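Local coordinates for uncharacterized protein (Bacteroides ovatus CL02T12C04, PDB 6PTM) that probably acts as a family GH42 glycoside hydrolase, an exo-carrageenase that cleaves carrageenan-derived chains from their ends, at residues Arg121-Glu126 with His532-Val537; Val158-Leu163 with Ser461-Met466; Asn233-Ala238 with Arg264-Asp269; Glu440-Phe445 with Arg702-Cys707. All coordinates share one frame; numbering follows the deposited sequence. Where two conformers were deposited one is given.

From the N terminus, helix 109-139 opens contact 1, whose partner at residues 532-537 lies more than four hundred residues on, at the start of helix 534-549; this long loop encloses both contact 2 and contact 3. Contact 2 pins the 157-165 hairpin to the connection entering strand 466-471, and contact 3, the shortest closure, joins two parts of the connection between strands 225-230 and 288-292 within it. Contact 4 begins at residues 440-445, inside the first two loops, but ends at residues 702-707 beyond both, so it crosses contacts 1 and 2. The N-terminal helices, the barrel and the C-terminal beta region are thereby tied together.

Contact 1. Residues Arg121-Glu126 with His532-Val537; sequences RQEIIE and HQPRIV
Glu123 OE1 is gripped twice at the joint between helix 109-139 and the start of helix 534-549: Arg535 NE donates to it over 2.9 Å in a nearly straight bond (170°), and a water donates to it over 2.7 Å. The same water accepts the backbone N-H of Arg535 at 3.0 Å, so one carboxylate oxygen reaches the first turn of the helix both directly and through solvent. Arg535 completes a side-on salt bridge with NH1, which meets Glu123 OE2 at 3.2 Å with a more bent angle. The fit is not flat: OE1 lies in the guanidinium plane, yet the donor approaches it from above the carboxylate plane, the two planes being turned 62° apart. Glu126 covers one guanidinium face with its CB, 3.4 Å from Arg535 NH2. Its own chain then bends away at chi2 (-73°), bringing OE2 to Gln122 NE2 on the same helix. Next to the ion pair, Pro534 CD lies 3.8 Å from Glu123 CB. Pro534 CB lies 4.0 Å from Ile124 CG1, and Phe81 of helix 69-90 touches both Ile124 and Pro534. The acidic group lies beside the N-terminal turn of helix 534-549, where the arginine and the helix end would both be expected to stabilise its negative charge.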
loop_
_atom_site.group_PDB
_atom_site.type_symbol
_atom_site.label_atom_id
_atom_site.label_comp_id
_atom_site.label_asym_id
_atom_site.label_seq_id
_atom_site.Cartn_x
_atom_site.Cartn_y
_atom_site.Cartn_z
ATOM N N ARG A 121 12.501 -28.468 4.419
ATOM C CA ARG A 121 13.670 -29.026 3.706
ATOM C C ARG A 121 13.289 -29.270 2.238
ATOM O O ARG A 121 14.141 -29.043 1.357
ATOM C CB ARG A 121 14.178 -30.264 4.450
ATOM C CG ARG A 121 14.858 -29.941 5.765
ATOM C CD ARG A 121 14.821 -31.140 6.712
ATOM N NE ARG A 121 15.406 -30.833 7.999
ATOM C CZ ARG A 121 15.067 -31.412 9.140
ATOM N NH1 ARG A 121 14.131 -32.332 9.165
ATOM N NH2 ARG A 121 15.633 -31.023 10.263
ATOM N N GLN A 122 12.055 -29.696 1.975
ATOM C CA GLN A 122 11.626 -29.979 0.591
ATOM C C GLN A 122 11.557 -28.656 -0.178
ATOM O O GLN A 122 11.945 -28.646 -1.386
ATOM C CB GLN A 122 10.308 -30.754 0.552
ATOM C CG GLN A 122 9.930 -31.160 -0.864
ATOM C CD GLN A 122 10.948 -32.074 -1.516
ATOM O OE1 GLN A 122 11.555 -32.941 -0.888
ATOM N NE2 GLN A 122 11.124 -31.901 -2.808
ATOM N N GLU A 123 11.077 -27.582 0.468
ATOM C CA GLU A 123 11.054 -26.233 -0.151
ATOM C C GLU A 123 12.495 -25.833 -0.472
ATOM O O GLU A 123 12.713 -25.307 -1.543
ATOM C CB GLU A 123 10.363 -25.230 0.764
ATOM C CG GLU A 123 8.879 -25.487 0.845
ATOM C CD GLU A 123 8.158 -25.204 -0.449
ATOM O OE1 GLU A 123 8.113 -24.011 -0.853
ATOM O OE2 GLU A 123 7.622 -26.171 -1.041
ATOM N N ILE A 124 13.449 -26.094 0.422
ATOM C CA ILE A 124 14.883 -25.767 0.162
ATOM C C ILE A 124 15.379 -26.573 -1.059
ATOM O O ILE A 124 16.077 -25.990 -1.884
ATOM C CB ILE A 124 15.715 -26.017 1.422
ATOM C CG1 ILE A 124 15.341 -25.018 2.528
ATOM C CG2 ILE A 124 17.196 -26.013 1.085
ATOM C CD1 ILE A 124 15.891 -25.362 3.904
ATOM N N ILE A 125 14.989 -27.842 -1.190
ATOM C CA ILE A 125 15.434 -28.749 -2.299
ATOM C C ILE A 125 14.891 -28.195 -3.627
ATOM O O ILE A 125 15.689 -28.082 -4.597
ATOM C CB ILE A 125 15.010 -30.205 -2.035
ATOM C CG1 ILE A 125 15.775 -30.814 -0.848
ATOM C CG2 ILE A 125 15.150 -31.069 -3.296
ATOM C CD1 ILE A 125 15.089 -32.043 -0.233
ATOM N N GLU A 126 13.614 -27.802 -3.660
ATOM C CA GLU A 126 12.998 -27.204 -4.877
ATOM C C GLU A 126 13.773 -25.933 -5.235
ATOM O O GLU A 126 14.117 -25.732 -6.420
ATOM C CB GLU A 126 11.533 -26.830 -4.653
ATOM C CG GLU A 126 10.654 -27.977 -4.199
ATOM C CD GLU A 126 10.333 -29.012 -5.255
ATOM O OE1 GLU A 126 10.602 -28.743 -6.442
ATOM O OE2 GLU A 126 9.813 -30.088 -4.884
ATOM N N HIS A 532 7.775 -20.021 7.991
ATOM C CA HIS A 532 7.790 -21.461 7.631
ATOM C C HIS A 532 7.934 -21.687 6.120
ATOM O O HIS A 532 7.651 -22.834 5.659
ATOM C CB HIS A 532 6.497 -22.132 8.148
ATOM C CG HIS A 532 6.396 -22.099 9.635
ATOM N ND1 HIS A 532 5.205 -22.217 10.309
ATOM C CD2 HIS A 532 7.358 -22.006 10.580
ATOM C CE1 HIS A 532 5.442 -22.182 11.612
ATOM N NE2 HIS A 532 6.754 -22.047 11.803
ATOM N N GLN A 533 8.349 -20.690 5.343
ATOM C CA GLN A 533 8.261 -20.790 3.850
ATOM C C GLN A 533 9.534 -20.258 3.193
ATOM O O GLN A 533 9.593 -19.108 2.729
ATOM C CB GLN A 533 7.050 -20.029 3.325
ATOM C CG GLN A 533 5.723 -20.485 3.895
ATOM C CD GLN A 533 4.626 -19.489 3.606
ATOM O OE1 GLN A 533 4.848 -18.267 3.675
ATOM N NE2 GLN A 533 3.438 -20.011 3.288
ATOM N N PRO A 534 10.570 -21.116 3.072
ATOM C CA PRO A 534 11.851 -20.702 2.486
ATOM C C PRO A 534 11.727 -20.089 1.082
ATOM O O PRO A 534 12.444 -19.182 0.824
ATOM C CB PRO A 534 12.684 -21.992 2.444
ATOM C CG PRO A 534 12.044 -22.872 3.502
ATOM C CD PRO A 534 10.565 -22.531 3.474
ATOM N N ARG A 535 10.810 -20.585 0.249
ATOM C CA ARG A 535 10.699 -20.134 -1.150
ATOM C C ARG A 535 9.969 -18.782 -1.207
ATOM O O ARG A 535 10.332 -17.974 -2.087
ATOM C CB ARG A 535 10.088 -21.211 -2.038
ATOM C CG ARG A 535 11.068 -22.310 -2.420
ATOM C CD ARG A 535 10.651 -23.087 -3.631
ATOM N NE ARG A 535 9.453 -23.855 -3.401
ATOM C CZ ARG A 535 8.805 -24.530 -4.344
ATOM N NH1 ARG A 535 7.680 -25.154 -4.051
ATOM N NH2 ARG A 535 9.223 -24.512 -5.596
ATOM N N ILE A 536 9.079 -18.480 -0.262
ATOM C CA ILE A 536 8.412 -17.140 -0.196
ATOM C C ILE A 536 9.430 -16.078 0.246
ATOM O O ILE A 536 9.512 -15.018 -0.382
ATOM C CB ILE A 536 7.173 -17.200 0.729
ATOM C CG1 ILE A 536 6.156 -18.231 0.247
ATOM C CG2 ILE A 536 6.506 -15.845 0.882
ATOM C CD1 ILE A 536 5.511 -17.875 -1.069
ATOM N N VAL A 537 10.150 -16.318 1.325
ATOM C CA VAL A 537 11.186 -15.363 1.813
ATOM C C VAL A 537 12.155 -15.065 0.659
ATOM O O VAL A 537 12.473 -13.887 0.399
ATOM C CB VAL A 537 11.881 -15.938 3.061
ATOM C CG1 VAL A 537 13.149 -15.194 3.427
ATOM C CG2 VAL A 537 10.917 -15.921 4.224
HETATM O O HOH W 1 8.263 -22.004 0.988
#

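Contact 2. Residues Val158-Leu163 with Ser461-Met466; sequences VDKDML and SPDKVM
Asp161, in the type II' turn (Asp159 to Met162) of the 157-165 beta hairpin, leans on Lys464 in the chain entering strand 466-471, one of the strands of what is, as in other GH42 enzymes, a TIM-type barrel. Its CB rests on the backbone of Lys464, 3.7 Å from the carbonyl O. From there CG takes the place between backbone N and carbonyl carbon (chi1 56°), which directs the carboxylate along the neighbouring loop. At the tip, OD2 forms a salt bridge with Arg559 of helix 551-559, and a water lies 2.9 Å from it in a weak bond. That water is also 2.6 Å from Asp463 OD1, linking two carboxylates whose like charges Arg559 probably helps to offset. Lys160, in the conformer given, runs alongside Asp463 in the same direction, its CE 3.3 Å from Asp463 CG, while NZ stays too far from OD2 for a salt bridge. The backbones meet in a weak bond of 3.5 Å from Val465 N to Lys160 O. A second water accepts the N-H of Val465 at 2.9 Å from N and donates weakly to Lys160 O. Thus the hairpin rests on the N-terminal side of a barrel strand. Val465 finishes the fit with one branch: CG2 reaches Val158 CG1 at 3.9 Å and lies 3.4 Å from the carbonyl oxygen of Met162.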
loop_
_atom_site.group_PDB
_atom_site.type_symbol
_atom_site.label_atom_id
_atom_site.label_comp_id
_atom_site.label_asym_id
_atom_site.label_seq_id
_atom_site.Cartn_x
_atom_site.Cartn_y
_atom_site.Cartn_z
ATOM N N VAL A 158 16.600 9.100 -0.835
ATOM C CA VAL A 158 15.302 9.440 -1.451
ATOM C C VAL A 158 15.560 10.553 -2.447
ATOM O O VAL A 158 16.209 11.561 -2.086
ATOM C CB VAL A 158 14.244 9.848 -0.430
ATOM C CG1 VAL A 158 13.006 10.372 -1.143
ATOM C CG2 VAL A 158 13.899 8.689 0.469
ATOM N N ASP A 159 15.049 10.386 -3.653
ATOM C CA ASP A 159 15.062 11.474 -4.648
ATOM C C ASP A 159 13.709 11.464 -5.357
ATOM O O ASP A 159 13.470 10.564 -6.187
ATOM C CB ASP A 159 16.265 11.294 -5.570
ATOM C CG ASP A 159 16.393 12.347 -6.647
ATOM O OD1 ASP A 159 15.593 13.273 -6.653
ATOM O OD2 ASP A 159 17.256 12.195 -7.478
ATOM N N LYS A 160 12.868 12.442 -5.062
ATOM C CA LYS A 160 11.499 12.567 -5.637
ATOM C C LYS A 160 10.754 11.244 -5.385
ATOM O O LYS A 160 10.552 10.957 -4.204
ATOM C CB LYS A 160 11.611 13.032 -7.095
ATOM C CG LYS A 160 10.303 13.432 -7.764
ATOM C CD LYS A 160 10.499 14.232 -9.029
ATOM C CE LYS A 160 9.215 14.491 -9.794
ATOM N NZ LYS A 160 9.480 15.178 -11.077
ATOM N N ASP A 161 10.385 10.505 -6.440
ATOM C CA ASP A 161 9.577 9.261 -6.340
ATOM C C ASP A 161 10.509 8.042 -6.352
ATOM O O ASP A 161 10.015 6.943 -6.528
ATOM C CB ASP A 161 8.563 9.136 -7.487
ATOM C CG ASP A 161 9.150 9.195 -8.887
ATOM O OD1 ASP A 161 10.275 9.623 -9.020
ATOM O OD2 ASP A 161 8.466 8.816 -9.819
ATOM N N MET A 162 11.801 8.238 -6.103
ATOM C CA MET A 162 12.724 7.083 -6.193
ATOM C C MET A 162 13.602 6.906 -4.960
ATOM O O MET A 162 13.861 7.862 -4.257
ATOM C CB MET A 162 13.712 7.244 -7.355
ATOM C CG MET A 162 13.096 7.575 -8.682
ATOM S SD MET A 162 14.328 8.034 -9.902
ATOM C CE MET A 162 14.641 9.726 -9.416
ATOM N N LEU A 163 14.032 5.664 -4.778
ATOM C CA LEU A 163 15.126 5.318 -3.850
ATOM C C LEU A 163 16.318 5.138 -4.796
ATOM O O LEU A 163 16.215 4.330 -5.727
ATOM C CB LEU A 163 14.778 4.047 -3.080
ATOM C CG LEU A 163 13.849 4.284 -1.894
ATOM C CD1 LEU A 163 13.490 2.982 -1.221
ATOM C CD2 LEU A 163 14.476 5.247 -0.899
ATOM N N SER A 461 -0.522 12.291 -5.083
ATOM C CA SER A 461 0.922 12.638 -4.974
ATOM C C SER A 461 1.746 11.794 -5.919
ATOM O O SER A 461 2.218 10.726 -5.533
ATOM C CB SER A 461 1.411 12.439 -3.577
ATOM O OG SER A 461 0.764 13.336 -2.698
ATOM N N PRO A 462 1.927 12.192 -7.198
ATOM C CA PRO A 462 2.697 11.354 -8.123
ATOM C C PRO A 462 4.213 11.316 -7.872
ATOM O O PRO A 462 4.840 10.380 -8.404
ATOM C CB PRO A 462 2.383 11.946 -9.514
ATOM C CG PRO A 462 1.964 13.352 -9.221
ATOM C CD PRO A 462 1.311 13.352 -7.852
ATOM N N ASP A 463 4.780 12.237 -7.075
ATOM C CA ASP A 463 6.252 12.470 -7.066
ATOM C C ASP A 463 6.887 12.113 -5.716
ATOM O O ASP A 463 7.875 12.771 -5.304
ATOM C CB ASP A 463 6.556 13.920 -7.479
ATOM C CG ASP A 463 6.067 14.217 -8.895
ATOM O OD1 ASP A 463 5.938 13.259 -9.698
ATOM O OD2 ASP A 463 5.772 15.387 -9.176
ATOM N N LYS A 464 6.398 11.061 -5.097
ATOM C CA LYS A 464 6.809 10.598 -3.754
ATOM C C LYS A 464 7.110 9.108 -3.764
ATOM O O LYS A 464 6.469 8.340 -4.498
ATOM C CB LYS A 464 5.726 10.866 -2.705
ATOM C CG LYS A 464 5.455 12.336 -2.460
ATOM C CD LYS A 464 4.241 12.556 -1.556
ATOM C CE LYS A 464 3.888 14.014 -1.426
ATOM N NZ LYS A 464 2.634 14.165 -0.673
ATOM N N VAL A 465 8.126 8.748 -2.998
ATOM C CA VAL A 465 8.409 7.353 -2.617
ATOM C C VAL A 465 7.170 6.817 -1.894
ATOM O O VAL A 465 6.551 7.522 -1.098
ATOM C CB VAL A 465 9.692 7.319 -1.785
ATOM C CG1 VAL A 465 9.856 6.086 -0.903
ATOM C CG2 VAL A 465 10.881 7.496 -2.711
ATOM N N MET A 466 6.853 5.565 -2.152
ATOM C CA MET A 466 5.807 4.852 -1.409
ATOM C C MET A 466 6.445 3.756 -0.544
ATOM O O MET A 466 7.142 2.864 -1.069
ATOM C CB MET A 466 4.756 4.267 -2.351
ATOM C CG MET A 466 3.637 3.586 -1.572
ATOM S SD MET A 466 2.574 2.573 -2.650
ATOM C CE MET A 466 1.754 3.886 -3.556
HETATM O O HOH W 2 9.242 10.578 -1.055
HETATM O O HOH W 3 7.350 11.324 -10.647
#

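Contact 3. Residues Asn233-Ala238 with Arg264-Asp269; sequences NFPKWA and RQVNSD
Gln265 is the first of residues 264-269 to meet the opposing segment, laying its amide at the edge of the Trp237 ring, NE2 to CH2 3.9 Å. An extended chain, with CG anti to the backbone N (chi1 171°), carries the amide there, its plane turned 22° from that of the indole; NE2 is hydrogen-bonded to Asn204, while Trp237 NE1 is held by the carbonyl of Val201. Val266 follows, and it carries most of the contact. Its CG1 branch touches Phe234 CE1 at 3.9 Å and Pro235 CG at 4.1 Å. The CG2 branch enters between three groups, 3.9 Å from Phe234 CZ, equally 3.9 Å from Trp237 CZ2, and 4.3 Å from Ala238 CB. The Phe234 ring, backed on one face by Pro235 CD, also meets the ring of Tyr256. Putting an alanine at Phe234 would probably open a gap beside both methyls of Val266 and deprive Tyr256 of its ring neighbour. With no hydrogen bond between the segments, this is apolar packing within the connection between strands 225-230 and 288-292, a beta-alpha-beta crossover of the kind from which TIM-type barrels are built.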
loop_
_atom_site.group_PDB
_atom_site.type_symbol
_atom_site.label_atom_id
_atom_site.label_comp_id
_atom_site.label_asym_id
_atom_site.label_seq_id
_atom_site.Cartn_x
_atom_site.Cartn_y
_atom_site.Cartn_z
ATOM N N ASN A 233 0.941 3.464 24.224
ATOM C CA ASN A 233 1.525 3.447 25.585
ATOM C C ASN A 233 1.725 4.901 26.004
ATOM O O ASN A 233 2.727 5.507 25.598
ATOM C CB ASN A 233 2.815 2.609 25.605
ATOM C CG ASN A 233 3.354 2.383 27.009
ATOM O OD1 ASN A 233 2.783 2.868 27.995
ATOM N ND2 ASN A 233 4.477 1.675 27.119
ATOM N N PHE A 234 0.786 5.457 26.761
ATOM C CA PHE A 234 0.848 6.861 27.203
ATOM C C PHE A 234 1.327 6.865 28.654
ATOM O O PHE A 234 0.918 6.015 29.437
ATOM C CB PHE A 234 -0.508 7.494 26.925
ATOM C CG PHE A 234 -0.488 8.975 27.109
ATOM C CD1 PHE A 234 0.073 9.792 26.138
ATOM C CD2 PHE A 234 -1.016 9.556 28.247
ATOM C CE1 PHE A 234 0.105 11.162 26.314
ATOM C CE2 PHE A 234 -0.960 10.930 28.417
ATOM C CZ PHE A 234 -0.424 11.725 27.447
ATOM N N PRO A 235 2.241 7.767 29.074
ATOM C CA PRO A 235 2.891 7.607 30.385
ATOM C C PRO A 235 1.933 7.715 31.593
ATOM O O PRO A 235 1.078 8.605 31.616
ATOM C CB PRO A 235 3.943 8.720 30.411
ATOM C CG PRO A 235 3.418 9.746 29.425
ATOM C CD PRO A 235 2.721 8.935 28.341
ATOM N N LYS A 236 2.085 6.811 32.573
ATOM C CA LYS A 236 1.176 6.705 33.742
ATOM C C LYS A 236 1.177 8.027 34.527
ATOM O O LYS A 236 0.126 8.409 35.020
ATOM C CB LYS A 236 1.553 5.506 34.626
ATOM C CG LYS A 236 1.148 4.161 34.041
ATOM C CD LYS A 236 -0.354 3.927 34.056
ATOM C CE LYS A 236 -0.818 2.878 33.067
ATOM N NZ LYS A 236 -0.138 1.586 33.319
ATOM N N TRP A 237 2.292 8.728 34.645
ATOM C CA TRP A 237 2.287 9.984 35.437
ATOM C C TRP A 237 1.270 10.962 34.832
ATOM O O TRP A 237 0.615 11.695 35.607
ATOM C CB TRP A 237 3.680 10.598 35.543
ATOM C CG TRP A 237 4.187 11.117 34.229
ATOM C CD1 TRP A 237 5.063 10.489 33.378
ATOM C CD2 TRP A 237 3.861 12.380 33.612
ATOM N NE1 TRP A 237 5.296 11.279 32.281
ATOM C CE2 TRP A 237 4.549 12.423 32.384
ATOM C CE3 TRP A 237 3.029 13.451 33.956
ATOM C CZ2 TRP A 237 4.442 13.500 31.516
ATOM C CZ3 TRP A 237 2.904 14.508 33.083
ATOM C CH2 TRP A 237 3.619 14.543 31.892
ATOM N N ALA A 238 1.167 11.015 33.499
ATOM C CA ALA A 238 0.252 11.937 32.788
ATOM C C ALA A 238 -1.183 11.480 33.027
ATOM O O ALA A 238 -2.067 12.337 33.191
ATOM C CB ALA A 238 0.563 11.961 31.308
ATOM N N ARG A 264 -0.701 16.824 23.816
ATOM C CA ARG A 264 0.155 17.691 22.974
ATOM C C ARG A 264 1.471 18.054 23.718
ATOM O O ARG A 264 2.555 18.047 23.065
ATOM C CB ARG A 264 -0.653 18.904 22.499
ATOM C CG ARG A 264 -1.981 18.499 21.874
ATOM C CD ARG A 264 -2.088 18.848 20.409
ATOM N NE ARG A 264 -3.170 18.142 19.704
ATOM C CZ ARG A 264 -3.612 18.497 18.496
ATOM N NH1 ARG A 264 -3.107 19.571 17.905
ATOM N NH2 ARG A 264 -4.559 17.797 17.891
ATOM N N GLN A 265 1.412 18.363 25.014
ATOM C CA GLN A 265 2.646 18.624 25.814
ATOM C C GLN A 265 3.566 17.389 25.709
ATOM O O GLN A 265 4.787 17.528 25.447
ATOM C CB GLN A 265 2.306 18.943 27.276
ATOM C CG GLN A 265 3.542 19.009 28.196
ATOM C CD GLN A 265 3.142 19.075 29.651
ATOM O OE1 GLN A 265 2.246 19.833 29.981
ATOM N NE2 GLN A 265 3.731 18.232 30.508
ATOM N N VAL A 266 3.007 16.207 25.903
ATOM C CA VAL A 266 3.823 14.970 26.029
ATOM C C VAL A 266 4.468 14.675 24.670
ATOM O O VAL A 266 5.699 14.396 24.616
ATOM C CB VAL A 266 3.012 13.782 26.599
ATOM C CG1 VAL A 266 3.770 12.477 26.441
ATOM C CG2 VAL A 266 2.634 13.987 28.066
ATOM N N ASN A 267 3.687 14.749 23.593
ATOM C CA ASN A 267 4.228 14.503 22.239
ATOM C C ASN A 267 5.307 15.546 21.920
ATOM O O ASN A 267 6.347 15.137 21.406
ATOM C CB ASN A 267 3.107 14.442 21.199
ATOM C CG ASN A 267 2.422 13.101 21.245
ATOM O OD1 ASN A 267 2.814 12.160 20.552
ATOM N ND2 ASN A 267 1.422 12.987 22.091
ATOM N N SER A 268 5.061 16.829 22.187
ATOM C CA SER A 268 6.037 17.938 21.985
ATOM C C SER A 268 7.322 17.623 22.771
ATOM O O SER A 268 8.414 17.767 22.208
ATOM C CB SER A 268 5.452 19.275 22.358
ATOM O OG SER A 268 4.472 19.649 21.391
ATOM N N ASP A 269 7.179 17.118 23.996
ATOM C CA ASP A 269 8.335 16.828 24.886
ATOM C C ASP A 269 9.109 15.635 24.324
ATOM O O ASP A 269 10.364 15.696 24.310
ATOM C CB ASP A 269 7.904 16.622 26.344
ATOM C CG ASP A 269 7.623 17.906 27.102
ATOM O OD1 ASP A 269 7.993 18.963 26.621
ATOM O OD2 ASP A 269 7.074 17.812 28.186
#

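Contact 4. Residues Glu440-Phe445 with Arg702-Cys707; sequences EKNYAF and RNMPGC
Asn442 OD1 receives Arg702 NE over 2.8 Å with the N-H aimed almost directly at the oxygen, while the ND2 of the same amide donates to Pro705 O at 3.0 Å. CG of Asn442 stands anti to the backbone N (chi1 -166°), which extends the amide into the curve of residues 702-707 with its two ends on different partners. ND2 also lies 3.3 Å above one face of the Tyr443 ring, toward its rim. Arg702 arrives across the amide at about a right angle. Its chain turns at a nearly eclipsed chi3 (-24°), bringing NE inward so that OD1 lies in the guanidinium plane; the donor nonetheless meets the oxygen from above the amide carbonyl plane, 51° out of it. The backbone O of Asn442 lies over a guanidinium face, and NH1 is hydrogen-bonded to Ser729. Met704 adds apolar cover, its CB 3.5 Å from Asn442 OD1 and its SD 4.0 Å from CG of the same asparagine. Tyr443 joins through a water that donates to its OH at 2.8 Å and to Pro705 O at 2.7 Å; Glu588 also bonds the hydroxyl. A leucine in place of Asn442 would probably leave Arg702 NE without this acceptor and Pro705 O without its amide donor. One neutral amide thus serves as acceptor to a charged guanidinium and donor to a backbone carbonyl, joining the loop before helix 448-460 to the C-terminal beta region.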
loop_
_atom_site.group_PDB
_atom_site.type_symbol
_atom_site.label_atom_id
_atom_site.label_comp_id
_atom_site.label_asym_id
_atom_site.label_seq_id
_atom_site.Cartn_x
_atom_site.Cartn_y
_atom_site.Cartn_z
ATOM N N GLU A 440 -13.382 -12.979 -5.139
ATOM C CA GLU A 440 -13.163 -14.439 -5.346
ATOM C C GLU A 440 -13.895 -14.905 -6.598
ATOM O O GLU A 440 -13.479 -15.917 -7.177
ATOM C CB GLU A 440 -13.591 -15.263 -4.133
ATOM C CG GLU A 440 -12.696 -15.024 -2.935
ATOM C CD GLU A 440 -12.989 -15.876 -1.706
ATOM O OE1 GLU A 440 -12.851 -17.107 -1.806
ATOM O OE2 GLU A 440 -13.287 -15.296 -0.647
ATOM N N LYS A 441 -14.903 -14.186 -7.061
ATOM C CA LYS A 441 -15.584 -14.592 -8.315
ATOM C C LYS A 441 -14.593 -14.568 -9.484
ATOM O O LYS A 441 -14.643 -15.489 -10.331
ATOM C CB LYS A 441 -16.783 -13.703 -8.627
ATOM C CG LYS A 441 -17.982 -13.951 -7.720
ATOM C CD LYS A 441 -18.495 -15.401 -7.745
ATOM C CE LYS A 441 -18.889 -15.962 -6.388
ATOM N NZ LYS A 441 -20.257 -15.536 -6.016
ATOM N N ASN A 442 -13.715 -13.576 -9.544
ATOM C CA ASN A 442 -12.940 -13.367 -10.792
ATOM C C ASN A 442 -11.425 -13.489 -10.581
ATOM O O ASN A 442 -10.750 -13.830 -11.559
ATOM C CB ASN A 442 -13.269 -12.038 -11.470
ATOM C CG ASN A 442 -12.727 -12.026 -12.878
ATOM O OD1 ASN A 442 -13.063 -12.925 -13.641
ATOM N ND2 ASN A 442 -11.836 -11.091 -13.205
ATOM N N TYR A 443 -10.914 -13.243 -9.372
ATOM C CA TYR A 443 -9.499 -12.858 -9.148
ATOM C C TYR A 443 -8.811 -13.895 -8.265
ATOM O O TYR A 443 -9.473 -14.535 -7.434
ATOM C CB TYR A 443 -9.411 -11.431 -8.593
ATOM C CG TYR A 443 -10.056 -10.390 -9.484
ATOM C CD1 TYR A 443 -9.385 -9.888 -10.588
ATOM C CD2 TYR A 443 -11.326 -9.908 -9.232
ATOM C CE1 TYR A 443 -9.946 -8.929 -11.408
ATOM C CE2 TYR A 443 -11.913 -8.953 -10.051
ATOM C CZ TYR A 443 -11.215 -8.454 -11.137
ATOM O OH TYR A 443 -11.748 -7.535 -11.988
ATOM N N ALA A 444 -7.483 -13.953 -8.376
ATOM C CA ALA A 444 -6.630 -14.851 -7.579
ATOM C C ALA A 444 -6.455 -14.358 -6.149
ATOM O O ALA A 444 -5.952 -15.145 -5.315
ATOM C CB ALA A 444 -5.287 -14.989 -8.232
ATOM N N PHE A 445 -6.632 -13.065 -5.901
ATOM C CA PHE A 445 -6.295 -12.450 -4.593
ATOM C C PHE A 445 -7.042 -11.121 -4.494
ATOM O O PHE A 445 -7.593 -10.625 -5.496
ATOM C CB PHE A 445 -4.774 -12.272 -4.384
ATOM C CG PHE A 445 -4.062 -11.506 -5.478
ATOM C CD1 PHE A 445 -4.038 -10.123 -5.486
ATOM C CD2 PHE A 445 -3.396 -12.171 -6.485
ATOM C CE1 PHE A 445 -3.409 -9.423 -6.507
ATOM C CE2 PHE A 445 -2.776 -11.470 -7.509
ATOM C CZ PHE A 445 -2.803 -10.098 -7.529
ATOM N N ARG A 702 -13.689 -17.498 -17.811
ATOM C CA ARG A 702 -14.597 -16.639 -17.005
ATOM C C ARG A 702 -15.327 -15.624 -17.899
ATOM O O ARG A 702 -15.105 -15.629 -19.113
ATOM C CB ARG A 702 -13.839 -15.973 -15.851
ATOM C CG ARG A 702 -13.032 -16.955 -15.015
ATOM C CD ARG A 702 -12.007 -16.390 -14.057
ATOM N NE ARG A 702 -11.523 -15.072 -14.409
ATOM C CZ ARG A 702 -10.354 -14.793 -14.946
ATOM N NH1 ARG A 702 -9.492 -15.752 -15.238
ATOM N NH2 ARG A 702 -10.053 -13.538 -15.192
ATOM N N ASN A 703 -16.173 -14.788 -17.299
ATOM C CA ASN A 703 -16.945 -13.779 -18.056
ATOM C C ASN A 703 -16.103 -12.490 -18.132
ATOM O O ASN A 703 -16.612 -11.552 -18.728
ATOM N N MET A 704 -14.889 -12.425 -17.535
ATOM C CA MET A 704 -14.194 -11.135 -17.277
ATOM C C MET A 704 -12.665 -11.212 -17.441
ATOM O O MET A 704 -12.006 -12.196 -17.108
ATOM C CB MET A 704 -14.477 -10.650 -15.852
ATOM C CG MET A 704 -15.924 -10.298 -15.545
ATOM S SD MET A 704 -16.061 -10.053 -13.755
ATOM C CE MET A 704 -15.761 -8.290 -13.634
ATOM N N PRO A 705 -12.030 -10.096 -17.848
ATOM C CA PRO A 705 -10.572 -10.034 -17.905
ATOM C C PRO A 705 -9.946 -10.085 -16.498
ATOM O O PRO A 705 -10.581 -9.661 -15.540
ATOM C CB PRO A 705 -10.295 -8.701 -18.603
ATOM C CG PRO A 705 -11.502 -7.859 -18.306
ATOM C CD PRO A 705 -12.675 -8.828 -18.229
ATOM N N GLY A 706 -8.726 -10.629 -16.412
ATOM C CA GLY A 706 -7.869 -10.576 -15.210
ATOM C C GLY A 706 -6.462 -10.071 -15.487
ATOM O O GLY A 706 -5.708 -9.914 -14.526
ATOM N N CYS A 707 -6.063 -9.939 -16.755
ATOM C CA CYS A 707 -4.688 -9.526 -17.115
ATOM C C CYS A 707 -4.634 -8.011 -17.185
ATOM O O CYS A 707 -5.180 -7.417 -18.154
ATOM C CB CYS A 707 -4.243 -10.153 -18.425
ATOM S SG CYS A 707 -4.009 -11.931 -18.274
HETATM O O HOH W 4 -12.231 -7.742 -14.710
#